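Local coordinates for protein 11R-lipoxygenase (Gersemia fruticosa, PDB 3VF1) that probably adds molecular oxygen to polyunsaturated fatty acids at a non-heme iron centre, in a calcium-dependent way, at residues 196-199 / 200-203; 282-285 / 286-290; 527-530 / 531-534; 573-576 / 577-581; 618-621 / 622-626. All coordinates share one frame; numbering follows the deposited sequence.

Contact 1. Residues 196-199 / 200-203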
loop_
_atom_site.group_PDB
_atom_site.type_symbol
_atom_site.label_atom_id
_atom_site.label_comp_id
_atom_site.label_asym_id
_atom_site.label_seq_id
_atom_site.Cartn_x
_atom_site.Cartn_y
_atom_site.Cartn_z
ATOM N N THR A 196 7.434 -12.907 -5.549
ATOM C CA THR A 196 8.856 -13.125 -5.782
ATOM C C THR A 196 9.453 -14.020 -4.699
ATOM O O THR A 196 10.640 -14.340 -4.728
ATOM C CB THR A 196 9.626 -11.795 -5.823
ATOM O OG1 THR A 196 9.424 -11.081 -4.598
ATOM C CG2 THR A 196 9.150 -10.941 -6.990
ATOM N N ASP A 197 8.621 -14.419 -3.741
ATOM C CA ASP A 197 9.040 -15.335 -2.688
ATOM C C ASP A 197 7.903 -16.308 -2.397
ATOM O O ASP A 197 6.774 -15.895 -2.130
ATOM C CB ASP A 197 9.421 -14.560 -1.426
ATOM C CG ASP A 197 10.111 -15.430 -0.394
ATOM O OD1 ASP A 197 9.663 -16.577 -0.180
ATOM O OD2 ASP A 197 11.110 -14.967 0.199
ATOM N N GLU A 198 8.206 -17.600 -2.448
ATOM C CA GLU A 198 7.179 -18.631 -2.333
ATOM C C GLU A 198 6.587 -18.712 -0.927
ATOM O O GLU A 198 5.464 -19.186 -0.746
ATOM C CB GLU A 198 7.754 -19.992 -2.736
ATOM C CG GLU A 198 6.719 -21.104 -2.835
ATOM C CD GLU A 198 5.681 -20.844 -3.912
ATOM O OE1 GLU A 198 4.718 -21.635 -4.015
ATOM O OE2 GLU A 198 5.827 -19.852 -4.658
ATOM N N ALA A 199 7.339 -18.248 0.065
ATOM C CA ALA A 199 6.882 -18.286 1.449
ATOM C C ALA A 199 5.701 -17.346 1.672
ATOM O O ALA A 199 4.890 -17.559 2.573
ATOM C CB ALA A 199 8.024 -17.925 2.387
ATOM N N THR A 200 5.610 -16.307 0.847
ATOM C CA THR A 200 4.579 -15.285 0.998
ATOM C C THR A 200 3.167 -15.867 0.959
ATOM O O THR A 200 2.296 -15.459 1.728
ATOM C CB THR A 200 4.690 -14.218 -0.108
ATOM O OG1 THR A 200 6.017 -13.677 -0.126
ATOM C CG2 THR A 200 3.689 -13.098 0.126
ATOM N N SER A 201 2.945 -16.818 0.057
ATOM C CA SER A 201 1.612 -17.376 -0.157
ATOM C C SER A 201 0.999 -17.987 1.104
ATOM O O SER A 201 -0.222 -18.087 1.217
ATOM C CB SER A 201 1.652 -18.424 -1.272
ATOM O OG SER A 201 2.652 -19.400 -1.032
ATOM N N SER A 202 1.844 -18.392 2.047
ATOM C CA SER A 202 1.374 -19.042 3.269
ATOM C C SER A 202 1.755 -18.241 4.509
ATOM O O SER A 202 2.294 -18.790 5.468
ATOM C CB SER A 202 1.956 -20.453 3.371
ATOM O OG SER A 202 3.370 -20.423 3.469
ATOM N N LEU A 203 1.463 -16.944 4.489
ATOM C CA LEU A 203 1.890 -16.053 5.561
ATOM C C LEU A 203 0.733 -15.633 6.466
ATOM O O LEU A 203 0.945 -15.294 7.631
ATOM C CB LEU A 203 2.559 -14.811 4.967
ATOM C CG LEU A 203 3.806 -14.287 5.684
ATOM C CD1 LEU A 203 4.924 -15.319 5.659
ATOM C CD2 LEU A 203 4.269 -12.985 5.049
#

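Contact 2. Residues 282-285 / 286-290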
loop_
_atom_site.group_PDB
_atom_site.type_symbol
_atom_site.label_atom_id
_atom_site.label_comp_id
_atom_site.label_asym_id
_atom_site.label_seq_id
_atom_site.Cartn_x
_atom_site.Cartn_y
_atom_site.Cartn_z
ATOM N N VAL A 282 -22.055 17.653 24.295
ATOM C CA VAL A 282 -21.024 17.911 25.293
ATOM C C VAL A 282 -21.209 19.302 25.884
ATOM O O VAL A 282 -21.184 20.297 25.165
ATOM C CB VAL A 282 -19.612 17.812 24.686
ATOM C CG1 VAL A 282 -18.560 18.235 25.704
ATOM C CG2 VAL A 282 -19.341 16.398 24.189
ATOM N N LYS A 283 -21.394 19.363 27.197
ATOM C CA LYS A 283 -21.595 20.636 27.881
ATOM C C LYS A 283 -20.306 21.111 28.536
ATOM O O LYS A 283 -19.476 20.307 28.959
ATOM C CB LYS A 283 -22.710 20.512 28.925
ATOM C CG LYS A 283 -24.032 20.021 28.356
ATOM C CD LYS A 283 -24.470 20.868 27.171
ATOM C CE LYS A 283 -25.745 20.339 26.540
ATOM N NZ LYS A 283 -26.115 21.116 25.323
ATOM N N ASN A 284 -20.151 22.428 28.614
ATOM C CA ASN A 284 -18.946 23.035 29.162
ATOM C C ASN A 284 -18.617 22.515 30.558
ATOM O O ASN A 284 -17.449 22.310 30.888
ATOM C CB ASN A 284 -19.099 24.558 29.187
ATOM C CG ASN A 284 -17.858 25.263 29.695
ATOM O OD1 ASN A 284 -16.818 25.263 29.037
ATOM N ND2 ASN A 284 -17.965 25.882 30.865
ATOM N N GLU A 285 -19.647 22.297 31.370
ATOM C CA GLU A 285 -19.454 21.833 32.743
ATOM C C GLU A 285 -18.664 20.529 32.774
ATOM O O GLU A 285 -17.917 20.266 33.712
ATOM C CB GLU A 285 -20.808 21.658 33.452
ATOM C CG GLU A 285 -21.240 20.206 33.719
ATOM C CD GLU A 285 -22.565 19.845 33.059
ATOM O OE1 GLU A 285 -23.306 20.766 32.654
ATOM O OE2 GLU A 285 -22.865 18.635 32.945
ATOM N N MET A 286 -18.832 19.717 31.736
ATOM C CA MET A 286 -18.225 18.396 31.695
ATOM C C MET A 286 -16.718 18.466 31.467
ATOM O O MET A 286 -15.981 17.607 31.932
ATOM C CB MET A 286 -18.862 17.556 30.585
ATOM C CG MET A 286 -20.368 17.387 30.702
ATOM S SD MET A 286 -21.070 16.601 29.240
ATOM C CE MET A 286 -22.784 16.431 29.722
ATOM N N VAL A 287 -16.256 19.497 30.769
ATOM C CA VAL A 287 -14.878 19.513 30.282
ATOM C C VAL A 287 -14.111 20.797 30.589
ATOM O O VAL A 287 -12.955 20.933 30.198
ATOM C CB VAL A 287 -14.852 19.314 28.754
ATOM C CG1 VAL A 287 -15.453 17.966 28.382
ATOM C CG2 VAL A 287 -15.600 20.443 28.063
ATOM N N GLU A 288 -14.741 21.730 31.292
ATOM C CA GLU A 288 -14.166 23.062 31.461
ATOM C C GLU A 288 -12.801 23.053 32.152
ATOM O O GLU A 288 -11.890 23.763 31.731
ATOM C CB GLU A 288 -15.125 23.972 32.229
ATOM C CG GLU A 288 -14.657 25.418 32.291
ATOM C CD GLU A 288 -15.547 26.289 33.153
ATOM O OE1 GLU A 288 -16.018 25.808 34.208
ATOM O OE2 GLU A 288 -15.778 27.457 32.771
ATOM N N LYS A 289 -12.658 22.258 33.208
ATOM C CA LYS A 289 -11.409 22.235 33.969
ATOM C C LYS A 289 -10.303 21.480 33.233
ATOM O O LYS A 289 -9.146 21.501 33.652
ATOM C CB LYS A 289 -11.630 21.642 35.365
ATOM C CG LYS A 289 -12.177 22.647 36.376
ATOM C CD LYS A 289 -12.501 21.996 37.718
ATOM C CE LYS A 289 -11.245 21.626 38.504
ATOM N NZ LYS A 289 -10.569 22.814 39.102
ATOM N N LEU A 290 -10.661 20.821 32.136
ATOM C CA LEU A 290 -9.676 20.163 31.286
ATOM C C LEU A 290 -9.059 21.166 30.315
ATOM O O LEU A 290 -7.947 20.970 29.826
ATOM C CB LEU A 290 -10.325 19.021 30.504
ATOM C CG LEU A 290 -10.971 17.920 31.341
ATOM C CD1 LEU A 290 -11.712 16.937 30.447
ATOM C CD2 LEU A 290 -9.921 17.207 32.175
#

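Contact 3. Residues 527-530 / 531-534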
loop_
_atom_site.group_PDB
_atom_site.type_symbol
_atom_site.label_atom_id
_atom_site.label_comp_id
_atom_site.label_asym_id
_atom_site.label_seq_id
_atom_site.Cartn_x
_atom_site.Cartn_y
_atom_site.Cartn_z
ATOM N N ILE A 527 -2.303 6.410 -23.373
ATOM C CA ILE A 527 -2.599 6.882 -22.025
ATOM C C ILE A 527 -4.093 7.151 -21.894
ATOM O O ILE A 527 -4.660 7.048 -20.805
ATOM C CB ILE A 527 -1.815 8.166 -21.669
ATOM C CG1 ILE A 527 -1.727 8.338 -20.150
ATOM C CG2 ILE A 527 -2.463 9.390 -22.300
ATOM C CD1 ILE A 527 -0.873 7.293 -19.458
ATOM N N GLN A 528 -4.728 7.492 -23.011
ATOM C CA GLN A 528 -6.163 7.745 -23.029
ATOM C C GLN A 528 -6.935 6.441 -22.857
ATOM O O GLN A 528 -8.005 6.419 -22.249
ATOM C CB GLN A 528 -6.569 8.436 -24.332
ATOM C CG GLN A 528 -5.847 9.753 -24.578
ATOM C CD GLN A 528 -6.136 10.792 -23.512
ATOM O OE1 GLN A 528 -7.146 10.722 -22.818
ATOM N NE2 GLN A 528 -5.241 11.763 -23.377
ATOM N N ASP A 529 -6.392 5.354 -23.398
ATOM C CA ASP A 529 -6.971 4.032 -23.195
ATOM C C ASP A 529 -6.820 3.643 -21.731
ATOM O O ASP A 529 -7.731 3.081 -21.125
ATOM C CB ASP A 529 -6.276 2.993 -24.079
ATOM C CG ASP A 529 -6.524 3.221 -25.558
ATOM O OD1 ASP A 529 -7.575 3.801 -25.902
ATOM O OD2 ASP A 529 -5.670 2.817 -26.375
ATOM N N TRP A 530 -5.655 3.955 -21.174
ATOM C CA TRP A 530 -5.352 3.654 -19.783
ATOM C C TRP A 530 -6.361 4.301 -18.840
ATOM O O TRP A 530 -7.001 3.617 -18.041
ATOM C CB TRP A 530 -3.938 4.133 -19.447
ATOM C CG TRP A 530 -3.495 3.789 -18.062
ATOM C CD1 TRP A 530 -3.267 2.542 -17.564
ATOM C CD2 TRP A 530 -3.213 4.705 -16.997
ATOM N NE1 TRP A 530 -2.864 2.621 -16.255
ATOM C CE2 TRP A 530 -2.822 3.940 -15.882
ATOM C CE3 TRP A 530 -3.253 6.098 -16.877
ATOM C CZ2 TRP A 530 -2.476 4.517 -14.663
ATOM C CZ3 TRP A 530 -2.907 6.670 -15.666
ATOM C CH2 TRP A 530 -2.526 5.881 -14.575
ATOM N N ILE A 531 -6.509 5.619 -18.935
ATOM C CA ILE A 531 -7.376 6.350 -18.016
ATOM C C ILE A 531 -8.852 6.057 -18.277
ATOM O O ILE A 531 -9.669 6.110 -17.360
ATOM C CB ILE A 531 -7.133 7.876 -18.088
ATOM C CG1 ILE A 531 -7.815 8.583 -16.915
ATOM C CG2 ILE A 531 -7.633 8.443 -19.410
ATOM C CD1 ILE A 531 -7.297 8.163 -15.552
ATOM N N ARG A 532 -9.191 5.746 -19.522
ATOM C CA ARG A 532 -10.569 5.421 -19.869
ATOM C C ARG A 532 -10.967 4.063 -19.294
ATOM O O ARG A 532 -12.115 3.857 -18.898
ATOM C CB ARG A 532 -10.768 5.423 -21.387
ATOM C CG ARG A 532 -12.175 5.016 -21.809
ATOM C CD ARG A 532 -12.455 5.301 -23.280
ATOM N NE ARG A 532 -11.555 4.576 -24.178
ATOM C CZ ARG A 532 -10.504 5.108 -24.800
ATOM N NH1 ARG A 532 -10.189 6.390 -24.648
ATOM N NH2 ARG A 532 -9.757 4.349 -25.588
ATOM N N ASP A 533 -10.014 3.141 -19.250
ATOM C CA ASP A 533 -10.270 1.812 -18.710
ATOM C C ASP A 533 -10.465 1.883 -17.196
ATOM O O ASP A 533 -11.242 1.119 -16.623
ATOM C CB ASP A 533 -9.118 0.867 -19.054
ATOM C CG ASP A 533 -9.507 -0.593 -18.945
ATOM O OD1 ASP A 533 -10.716 -0.881 -18.825
ATOM O OD2 ASP A 533 -8.603 -1.453 -18.993
ATOM N N LEU A 534 -9.756 2.806 -16.554
ATOM C CA LEU A 534 -9.895 3.021 -15.118
ATOM C C LEU A 534 -11.249 3.638 -14.789
ATOM O O LEU A 534 -11.923 3.215 -13.849
ATOM C CB LEU A 534 -8.778 3.933 -14.607
ATOM C CG LEU A 534 -7.367 3.349 -14.638
ATOM C CD1 LEU A 534 -6.338 4.412 -14.288
ATOM C CD2 LEU A 534 -7.260 2.163 -13.694
#

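Contact 4. Residues 573-576 / 577-581. With FE2 (Fe (II) ion), chain E.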
loop_
_atom_site.group_PDB
_atom_site.type_symbol
_atom_site.label_atom_id
_atom_site.label_comp_id
_atom_site.label_asym_id
_atom_site.label_seq_id
_atom_site.Cartn_x
_atom_site.Cartn_y
_atom_site.Cartn_z
ATOM N N CYS A 573 4.391 5.614 0.087
ATOM C CA CYS A 573 4.377 6.292 1.382
ATOM C C CYS A 573 3.149 5.951 2.227
ATOM O O CYS A 573 3.281 5.462 3.350
ATOM C CB CYS A 573 4.465 7.805 1.181
ATOM S SG CYS A 573 6.005 8.351 0.429
ATOM N N GLN A 574 1.961 6.213 1.692
ATOM C CA GLN A 574 0.734 6.010 2.450
ATOM C C GLN A 574 0.661 4.590 2.996
ATOM O O GLN A 574 0.415 4.390 4.185
ATOM C CB GLN A 574 -0.494 6.295 1.586
ATOM C CG GLN A 574 -1.812 6.244 2.350
ATOM C CD GLN A 574 -1.923 7.321 3.418
ATOM O OE1 GLN A 574 -1.020 8.140 3.590
ATOM N NE2 GLN A 574 -3.035 7.323 4.141
ATOM N N HIS A 575 0.876 3.604 2.132
ATOM C CA HIS A 575 0.828 2.212 2.562
ATOM C C HIS A 575 1.834 1.957 3.676
ATOM O O HIS A 575 1.532 1.270 4.647
ATOM C CB HIS A 575 1.101 1.262 1.398
ATOM C CG HIS A 575 1.124 -0.179 1.801
ATOM N ND1 HIS A 575 2.294 -0.894 1.942
ATOM C CD2 HIS A 575 0.121 -1.034 2.113
ATOM C CE1 HIS A 575 2.010 -2.129 2.312
ATOM N NE2 HIS A 575 0.698 -2.241 2.424
ATOM N N ALA A 576 3.030 2.515 3.533
ATOM C CA ALA A 576 4.079 2.323 4.526
ATOM C C ALA A 576 3.660 2.889 5.876
ATOM O O ALA A 576 3.896 2.277 6.918
ATOM C CB ALA A 576 5.375 2.976 4.063
ATOM N N ALA A 577 3.034 4.061 5.851
ATOM C CA ALA A 577 2.668 4.762 7.076
ATOM C C ALA A 577 1.606 4.007 7.870
ATOM O O ALA A 577 1.640 3.984 9.099
ATOM C CB ALA A 577 2.184 6.168 6.750
ATOM N N VAL A 578 0.667 3.388 7.161
ATOM C CA VAL A 578 -0.454 2.715 7.807
ATOM C C VAL A 578 -0.276 1.198 7.874
ATOM O O VAL A 578 -1.154 0.495 8.365
ATOM C CB VAL A 578 -1.779 3.006 7.075
ATOM C CG1 VAL A 578 -1.915 4.498 6.792
ATOM C CG2 VAL A 578 -1.866 2.206 5.783
ATOM N N ASN A 579 0.851 0.693 7.381
ATOM C CA ASN A 579 1.082 -0.749 7.347
ATOM C C ASN A 579 2.221 -1.193 8.265
ATOM O O ASN A 579 2.018 -2.000 9.169
ATOM C CB ASN A 579 1.357 -1.206 5.911
ATOM C CG ASN A 579 1.344 -2.718 5.764
ATOM O OD1 ASN A 579 0.379 -3.300 5.261
ATOM N ND2 ASN A 579 2.424 -3.359 6.187
ATOM N N PHE A 580 3.417 -0.661 8.036
ATOM C CA PHE A 580 4.599 -1.110 8.770
ATOM C C PHE A 580 4.693 -0.491 10.160
ATOM O O PHE A 580 5.603 -0.808 10.928
ATOM C CB PHE A 580 5.867 -0.823 7.964
ATOM C CG PHE A 580 5.932 -1.578 6.669
ATOM C CD1 PHE A 580 6.242 -2.926 6.655
ATOM C CD2 PHE A 580 5.671 -0.942 5.470
ATOM C CE1 PHE A 580 6.294 -3.626 5.466
ATOM C CE2 PHE A 580 5.721 -1.635 4.277
ATOM C CZ PHE A 580 6.032 -2.981 4.275
ATOM N N SER A 581 3.748 0.387 10.480
ATOM C CA SER A 581 3.658 0.970 11.812
ATOM C C SER A 581 2.730 0.147 12.703
ATOM O O SER A 581 2.490 0.502 13.858
ATOM C CB SER A 581 3.130 2.399 11.716
ATOM O OG SER A 581 1.845 2.418 11.118
HETATM FE FE FE2 E . -0.470 -3.870 3.233
HETATM O O HOH W 1 -0.147 -5.702 4.664
#

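Contact 5. Residues 618-621 / 622-626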
loop_
_atom_site.group_PDB
_atom_site.type_symbol
_atom_site.label_atom_id
_atom_site.label_comp_id
_atom_site.label_asym_id
_atom_site.label_seq_id
_atom_site.Cartn_x
_atom_site.Cartn_y
_atom_site.Cartn_z
ATOM N N ASN A 618 -9.257 -12.407 24.348
ATOM C CA ASN A 618 -8.714 -13.496 25.149
ATOM C C ASN A 618 -7.324 -13.861 24.639
ATOM O O ASN A 618 -6.810 -13.224 23.723
ATOM C CB ASN A 618 -9.652 -14.709 25.133
ATOM C CG ASN A 618 -9.847 -15.286 23.745
ATOM O OD1 ASN A 618 -8.919 -15.332 22.940
ATOM N ND2 ASN A 618 -11.063 -15.733 23.459
ATOM N N LYS A 619 -6.714 -14.881 25.229
ATOM C CA LYS A 619 -5.329 -15.214 24.916
ATOM C C LYS A 619 -5.142 -15.659 23.465
ATOM O O LYS A 619 -4.266 -15.149 22.769
ATOM C CB LYS A 619 -4.806 -16.279 25.884
ATOM C CG LYS A 619 -4.797 -15.811 27.332
ATOM C CD LYS A 619 -3.909 -16.673 28.210
ATOM C CE LYS A 619 -3.876 -16.149 29.636
ATOM N NZ LYS A 619 -2.949 -16.933 30.499
ATOM N N HIS A 620 -5.963 -16.598 23.009
ATOM C CA HIS A 620 -5.864 -17.084 21.636
ATOM C C HIS A 620 -6.061 -15.957 20.628
ATOM O O HIS A 620 -5.336 -15.864 19.638
ATOM C CB HIS A 620 -6.892 -18.185 21.377
ATOM C CG HIS A 620 -6.959 -18.621 19.946
ATOM N ND1 HIS A 620 -6.103 -19.559 19.412
ATOM C CD2 HIS A 620 -7.777 -18.241 18.935
ATOM C CE1 HIS A 620 -6.393 -19.744 18.137
ATOM N NE2 HIS A 620 -7.405 -18.954 17.822
ATOM N N GLN A 621 -7.045 -15.102 20.887
ATOM C CA GLN A 621 -7.374 -14.007 19.981
ATOM C C GLN A 621 -6.226 -13.009 19.886
ATOM O O GLN A 621 -5.910 -12.513 18.803
ATOM C CB GLN A 621 -8.643 -13.290 20.447
ATOM C CG GLN A 621 -9.914 -14.112 20.313
ATOM C CD GLN A 621 -11.096 -13.469 21.014
ATOM O OE1 GLN A 621 -10.923 -12.676 21.940
ATOM N NE2 GLN A 621 -12.304 -13.805 20.571
ATOM N N ALA A 622 -5.603 -12.719 21.025
ATOM C CA ALA A 622 -4.526 -11.738 21.078
ATOM C C ALA A 622 -3.295 -12.231 20.322
ATOM O O ALA A 622 -2.634 -11.459 19.629
ATOM C CB ALA A 622 -4.174 -11.420 22.518
ATOM N N VAL A 623 -2.988 -13.517 20.455
ATOM C CA VAL A 623 -1.858 -14.103 19.741
ATOM C C VAL A 623 -2.120 -14.079 18.238
ATOM O O VAL A 623 -1.213 -13.828 17.444
ATOM C CB VAL A 623 -1.594 -15.557 20.178
ATOM C CG1 VAL A 623 -0.488 -16.173 19.332
ATOM C CG2 VAL A 623 -1.228 -15.613 21.652
ATOM N N THR A 624 -3.365 -14.345 17.854
ATOM C CA THR A 624 -3.743 -14.339 16.447
ATOM C C THR A 624 -3.433 -12.989 15.817
ATOM O O THR A 624 -2.939 -12.920 14.691
ATOM C CB THR A 624 -5.240 -14.655 16.257
ATOM O OG1 THR A 624 -5.491 -16.024 16.595
ATOM C CG2 THR A 624 -5.663 -14.410 14.812
ATOM N N MET A 625 -3.717 -11.913 16.544
ATOM C CA MET A 625 -3.486 -10.570 16.028
ATOM C C MET A 625 -1.997 -10.298 15.852
ATOM O O MET A 625 -1.583 -9.718 14.851
ATOM C CB MET A 625 -4.098 -9.520 16.957
ATOM C CG MET A 625 -3.969 -8.098 16.431
ATOM S SD MET A 625 -4.641 -7.928 14.762
ATOM C CE MET A 625 -4.363 -6.186 14.450
ATOM N N VAL A 626 -1.196 -10.718 16.824
ATOM C CA VAL A 626 0.248 -10.508 16.768
ATOM C C VAL A 626 0.866 -11.294 15.618
ATOM O O VAL A 626 1.788 -10.820 14.956
ATOM C CB VAL A 626 0.933 -10.916 18.087
ATOM C CG1 VAL A 626 2.448 -10.942 17.921
ATOM C CG2 VAL A 626 0.532 -9.968 19.205
#

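Contact 1. Residues 196-199 / 200-203
T200 sets its hydroxyl against D197, with T200 OG1 3.7 Å from D197 CB. The hydroxyl points back along the chain because OG1 stands anti to the carbonyl carbon, beside the backbone N (chi1 -54°). There T200 OG1 is 3.1 Å from D197 O. It is hydrogen-bonded to the hydroxyl of Y636, and its proton may serve either oxygen. T200 N binds the same D197 O at 3.2 Å. D197 forms an Asx turn: its OD1 accepts from A199 N at 2.9 Å, on the anti side of the carboxylate.

S201 OG gives a short bond of 2.8 Å to E198 O, tilted slightly from the carbonyl plane. S202 N bonds to A199 O at 3.2 Å, and S202 OG adds a weak bond to that oxygen. L203 CD1 reaches A199 O at 3.8 Å as a van der Waals contact. The result is a tight turn with a short 3-10 segment, in which S201 OG, and weakly S202 OG, bond to the carbonyl three residues back.

This turn lies in the loop between helix 148-164 and helix 208-213. There D197 touches Y636, and L203 packs on T634 and on I698, an iron ligand.

Contact 2. Residues 282-285 / 286-290
M286 runs back along the chain beside K283, and both side chains point the same way. M286 CB lies 3.3 Å from K283 O, the oxygen that also accepts the hydrogen bond from M286 N. The chain then leaves with CG anti to its own carbonyl carbon (chi1 -58°) and stays extended to the methyl. M286 CG passes 3.6 Å from E285 OE2. The sulfur comes next: K283 N points almost straight at M286 SD, a weak hydrogen bond of 3.5 Å and 170°. At the tip, M286 CE rests 4.0 Å from K283 CG.

Another face of the turn is polar. N284 ND2 gives a weak bond of 3.3 Å to E288 OE2, with the amide and carboxylate planes nearly perpendicular. N284 OD1 accepts a hydrogen bond from L297 N. N284 O takes V287 N at 3.1 Å and, more weakly, E288 N. On the buried side V282 and V287 cross at about a right angle, with their CG1 atoms 4.1 Å apart.

V282 and M286 both touch I361 of strand 361-362, and V282 also meets A348 of strand 344-350. This is plain structural packing, far from the iron. It is a short, weakly bonded helical turn, with hydrogen bonds at i to i+3 and i to i+4, set against an antiparallel sheet.

Contact 3. Residues 527-530 / 531-534
The indole of W530 carries L534 CD1 over one face. That methyl sits 3.9 Å from the centroid of the six-membered ring and 12° off the ring normal, a CH-pi contact. It lies toward the rim, nearest W530 CZ2 and CE2. W530 CE3 also passes 4.4 Å from I531 CB. The other flat group is the guanidinium of R532. One of its faces covers D529 CA and Q528 O, and its plane stands 84° from the D529 carboxylate. D529 and R532 run side by side. Their charged ends are paired, but D529 OD1 and R532 NH2 are modelled too close, so the exact geometry is doubtful.

These are i to i+3 and i to i+4 contacts on helix 525-538 of the lipoxygenase domain. The helical bonds continue beneath them: I531 N reaches I527 O at 3.0 Å, and L534 N reaches W530 O at 3.2 Å. W530 CG is anti to the backbone N (chi1 -176°), which turns the indole toward L564 of helix 557-579 and L421 of helix 416-425. With an alanine here, L534 CD1 would probably lose the ring it rests on, and a gap would open between these helices. Elsewhere on the helix, D533 is hydrogen-bonded to N537 and forms a salt bridge with R409.

Contact 4. Residues 573-576 / 577-581
H575 and N579, one helical turn apart on helix 557-579, bind the same iron ion, part of the non-heme iron site of the lipoxygenase fold. H575 NE2 is 2.2 Å from the iron and N579 OD1 is 2.3 Å from it. A water, H392, H397 and the terminal carboxylate of I698 complete the site. Both side chains start anti to their backbone N (chi1 177° for H575, -169° for N579) and run side by side to the metal. Their ring and amide planes are 35° apart.

Two rings take part in the packing. N579 CB lies over one face of the H575 imidazole. N579 ND2 stands 3.8 Å above the centre of the F580 ring and gives a hydrogen bond to L632 O, which should help fix the amide with its oxygen toward the iron. F580 turns its edge to A576 CA, which is 3.8 Å from F580 CD2.

Backbone bonds hold the turn. A577 N donates to C573 O at 2.9 Å, and V578 N to Q574 O. A576 O accepts from F580 N and, weakly, from N579 N. Past these, S581 OG donates back to A577 O at 2.6 Å.

Contact 5. Residues 618-621 / 622-626
A622 N, V623 N, T624 N and M625 N donate in turn to N618 O, K619 O, H620 O and Q621 O, the first regular bonds of helix 619-632. N618 caps this helix. Its OD1 accepts from Q621 N at 2.8 Å, nearly in line with the carbonyl bond, and Q621 OE1 accepts from N618 N at 2.9 Å. The two bonds make a capping box.

One turn further, T624 folds its hydroxyl back onto H620. A chi1 of -69° swings the hydroxyl beside the backbone N, which brings T624 OG1 within 3.1 Å of H620 O, to which it donates. T624 N binds the same oxygen from the opposite face of the carbonyl plane, so two donors grip H620 O. T624 OG1 also sits 3.7 Å above the H620 ring plane, offset toward the rim near NE2. A valine at this position would leave H620 O with its backbone donor but probably without the second, and a methyl would face the imidazole.

The H620 ring meets F211 of helix 208-213 at about 20° between planes, and F220 edge-to-face. V623 and T624 also touch F211. T624 and M625 pack on V449 of helix 445-449.

Along the chain the five contacts come in numerical order, and each closes before the next opens. Contact 4 lies nearest the middle, its centre about 7 Å from the centre of the chain, and holds two of the iron ligands. The centres of contacts 1 and 5 lie about 20 and 23 Å from its centre. L203 of contact 1 touches the iron ligand I698, with its side chain about 10 Å from the iron itself. Contact 3 is about 28 Å from contact 4, centre to centre, on helix 525-538, which precedes helix 557-579. Contact 2 is remote, about 36 Å from contact 4 and 53 Å from contact 1, again between centres. Contacts 2 to 5 belong to the lipoxygenase domain. Contact 4 holds the iron; contact 2 is peripheral packing against a sheet.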